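MRNA-binding protein PUF3 (Saccharomyces cerevisiae, PDB 3K49) binds mainly mRNAs encoding mitochondrial proteins, through its Pumilio RNA-binding domain, and promotes deadenylation and decay of COX17 mRNA by binding its 3'-UTR. Local coordinates at residues Q107-M112 / R116-A121. Numbering follows the deposited sequence.
With nucleotides of chain B.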
loop_
_atom_site.group_PDB
_atom_site.type_symbol
_atom_site.label_atom_id
_atom_site.label_comp_id
_atom_site.label_asym_id
_atom_site.label_seq_id
_atom_site.Cartn_x
_atom_site.Cartn_y
_atom_site.Cartn_z
ATOM N N GLN A 107 21.819 8.103 7.007
ATOM C CA GLN A 107 21.405 9.153 7.915
ATOM C C GLN A 107 20.213 9.932 7.366
ATOM O O GLN A 107 19.215 10.122 8.066
ATOM C CB GLN A 107 22.579 10.076 8.185
ATOM C CG GLN A 107 22.249 11.248 9.074
ATOM C CD GLN A 107 23.499 11.953 9.555
ATOM O OE1 GLN A 107 24.520 11.979 8.860
ATOM N NE2 GLN A 107 23.436 12.516 10.752
ATOM N N LEU A 108 20.311 10.375 6.112
ATOM C CA LEU A 108 19.218 11.106 5.484
ATOM C C LEU A 108 17.962 10.241 5.419
ATOM O O LEU A 108 16.849 10.699 5.671
ATOM C CB LEU A 108 19.614 11.568 4.081
ATOM C CG LEU A 108 20.817 12.498 4.077
ATOM C CD1 LEU A 108 21.258 12.767 2.660
ATOM C CD2 LEU A 108 20.463 13.768 4.818
ATOM N N SER A 109 18.142 8.974 5.105
ATOM C CA SER A 109 16.989 8.112 4.909
ATOM C C SER A 109 16.230 7.898 6.213
ATOM O O SER A 109 15.035 7.627 6.199
ATOM C CB SER A 109 17.403 6.785 4.283
ATOM O OG SER A 109 17.868 6.998 2.962
ATOM N N LEU A 110 16.918 8.048 7.338
ATOM C CA LEU A 110 16.274 7.879 8.638
ATOM C C LEU A 110 15.631 9.174 9.206
ATOM O O LEU A 110 14.797 9.132 10.126
ATOM C CB LEU A 110 17.242 7.208 9.634
ATOM C CG LEU A 110 17.756 5.804 9.248
ATOM C CD1 LEU A 110 19.059 5.423 9.969
ATOM C CD2 LEU A 110 16.679 4.754 9.464
ATOM N N GLN A 111 15.981 10.317 8.627
ATOM C CA GLN A 111 15.421 11.590 9.083
ATOM C C GLN A 111 14.017 11.808 8.533
ATOM O O GLN A 111 13.710 11.428 7.396
ATOM C CB GLN A 111 16.335 12.749 8.690
ATOM C CG GLN A 111 17.674 12.758 9.415
ATOM C CD GLN A 111 18.611 13.957 8.943
ATOM O OE1 GLN A 111 19.252 13.800 7.972
ATOM N NE2 GLN A 111 18.634 15.060 9.649
ATOM N N MET A 112 13.159 12.410 9.348
ATOM C CA MET A 112 11.748 12.586 9.005
ATOM C C MET A 112 11.542 13.421 7.728
ATOM O O MET A 112 10.645 13.159 6.922
ATOM C CB MET A 112 11.027 13.237 10.181
ATOM C CG MET A 112 9.545 13.499 9.974
ATOM S SD MET A 112 8.864 14.460 11.345
ATOM C CE MET A 112 7.142 14.574 10.861
ATOM N N ARG A 116 12.125 12.418 2.641
ATOM C CA ARG A 116 11.237 12.888 1.578
ATOM C C ARG A 116 12.039 13.414 0.388
ATOM O O ARG A 116 11.634 13.262 -0.760
ATOM C CB ARG A 116 10.301 13.966 2.081
ATOM C CG ARG A 116 9.556 13.602 3.311
ATOM C CD ARG A 116 8.539 12.524 3.051
ATOM N NE ARG A 116 7.402 12.679 3.948
ATOM C CZ ARG A 116 6.145 12.403 3.619
ATOM N NH1 ARG A 116 5.862 11.962 2.400
ATOM N NH2 ARG A 116 5.165 12.579 4.503
ATOM N N VAL A 117 13.190 14.008 0.683
ATOM C CA VAL A 117 14.080 14.506 -0.349
ATOM C C VAL A 117 14.725 13.353 -1.093
ATOM O O VAL A 117 14.845 13.389 -2.326
ATOM C CB VAL A 117 15.190 15.411 0.259
ATOM C CG1 VAL A 117 16.265 15.715 -0.761
ATOM C CG2 VAL A 117 14.582 16.695 0.789
ATOM N N ILE A 118 15.156 12.345 -0.329
ATOM C CA ILE A 118 15.758 11.152 -0.887
ATOM C C ILE A 118 14.751 10.457 -1.817
ATOM O O ILE A 118 15.072 10.018 -2.930
ATOM C CB ILE A 118 16.180 10.169 0.221
ATOM C CG1 ILE A 118 17.404 10.695 0.990
ATOM C CG2 ILE A 118 16.466 8.779 -0.387
ATOM C CD1 ILE A 118 18.578 11.142 0.080
ATOM N N GLN A 119 13.517 10.367 -1.349
ATOM C CA GLN A 119 12.482 9.730 -2.117
ATOM C C GLN A 119 12.228 10.453 -3.433
ATOM O O GLN A 119 12.004 9.801 -4.475
ATOM C CB GLN A 119 11.216 9.637 -1.291
ATOM C CG GLN A 119 11.223 8.453 -0.293
ATOM C CD GLN A 119 10.069 8.519 0.690
ATOM O OE1 GLN A 119 8.945 8.146 0.368
ATOM N NE2 GLN A 119 10.341 9.003 1.889
ATOM N N LYS A 120 12.256 11.793 -3.385
ATOM C CA LYS A 120 12.017 12.590 -4.574
ATOM C C LYS A 120 13.203 12.425 -5.528
ATOM O O LYS A 120 13.032 12.336 -6.746
ATOM C CB LYS A 120 11.782 14.062 -4.241
ATOM C CG LYS A 120 11.262 14.918 -5.441
ATOM C CD LYS A 120 9.736 14.762 -5.662
ATOM C CE LYS A 120 9.212 15.657 -6.772
ATOM N NZ LYS A 120 9.344 17.142 -6.501
ATOM N N ALA A 121 14.403 12.358 -4.963
ATOM C CA ALA A 121 15.607 12.257 -5.770
ATOM C C ALA A 121 15.664 10.980 -6.607
ATOM O O ALA A 121 16.027 11.023 -7.784
ATOM C CB ALA A 121 16.851 12.401 -4.909
ATOM P P A B 8 3.251 5.734 10.266
ATOM O OP1 A B 8 3.870 4.796 11.217
ATOM O OP2 A B 8 1.952 6.374 10.586
ATOM O "O5'" A B 8 4.294 6.908 9.953
ATOM C "C5'" A B 8 4.048 7.826 8.896
ATOM C "C4'" A B 8 5.194 8.806 8.775
ATOM O "O4'" A B 8 6.183 8.276 7.871
ATOM C "C3'" A B 8 4.824 10.148 8.165
ATOM O "O3'" A B 8 4.332 10.995 9.190
ATOM C "C2'" A B 8 6.167 10.651 7.632
ATOM O "O2'" A B 8 6.968 11.292 8.602
ATOM C "C1'" A B 8 6.877 9.345 7.265
ATOM N N9 A B 8 6.999 9.095 5.825
ATOM C C8 A B 8 8.174 8.945 5.139
ATOM N N7 A B 8 8.020 8.747 3.849
ATOM C C5 A B 8 6.648 8.772 3.675
ATOM C C6 A B 8 5.842 8.621 2.536
ATOM N N6 A B 8 6.334 8.415 1.318
ATOM N N1 A B 8 4.501 8.690 2.699
ATOM C C2 A B 8 4.015 8.894 3.931
ATOM N N3 A B 8 4.674 9.051 5.082
ATOM C C4 A B 8 6.001 8.977 4.884
ATOM P P U B 9 3.209 12.092 8.880
ATOM O OP1 U B 9 3.005 12.904 10.108
ATOM O OP2 U B 9 2.059 11.413 8.247
ATOM O "O5'" U B 9 3.876 13.029 7.776
ATOM C "C5'" U B 9 3.230 14.223 7.358
ATOM C "C4'" U B 9 4.244 15.337 7.322
ATOM O "O4'" U B 9 5.213 15.054 6.302
ATOM C "C3'" U B 9 3.742 16.712 6.934
ATOM O "O3'" U B 9 3.226 17.325 8.103
ATOM C "C2'" U B 9 5.022 17.413 6.473
ATOM O "O2'" U B 9 5.645 18.113 7.536
ATOM C "C1'" U B 9 5.912 16.244 6.017
ATOM N N1 U B 9 6.272 16.232 4.581
ATOM C C2 U B 9 7.361 16.964 4.177
ATOM O O2 U B 9 8.045 17.610 4.953
ATOM N N3 U B 9 7.635 16.902 2.828
ATOM C C4 U B 9 6.941 16.181 1.876
ATOM O O4 U B 9 7.257 16.261 0.693
ATOM C C5 U B 9 5.832 15.430 2.385
ATOM C C6 U B 9 5.542 15.484 3.681
#
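The guanidinium of Arg116 is sandwiched between two RNA bases, while the start of its side chain touches the backbone of Met112. A8 of chain B lies over the centre of one guanidinium face, with C4 3.6 Å above the plane. U9 of chain B covers the opposite face, offset toward the rim. The Arg116 chain bends at chi2 (-69°) and chi3 (-149°), which brings its flat end between the bases. Arg116 CG rests 3.8 Å from Met112 O. Arg116 NH2 also gives O4' of U9 of chain B a weak hydrogen bond. Both segments belong to Pumilio repeat 3, one of eight helical repeats in the curved PUF domain. Helix 114-124 presents the base-binding side chains here, and helix 105-110 packs beside it. Gln119 reads the Hoogsteen edge of A8 of chain B with two nearly straight bonds. Gln119 NE2 donates to N7 of A8 of chain B at 3.0 Å, and Gln119 OE1 accepts from N6 of the same base at 2.8 Å. Away from the RNA, Leu108 and Ile118 cross at about a right angle, Leu108 CB meeting Ile118 CG1 at 3.9 Å. Phe101 of helix 91-101 touches both. Ile118 CG2 packs against Ser109 OG, which is hydrogen-bonded to Met105 O.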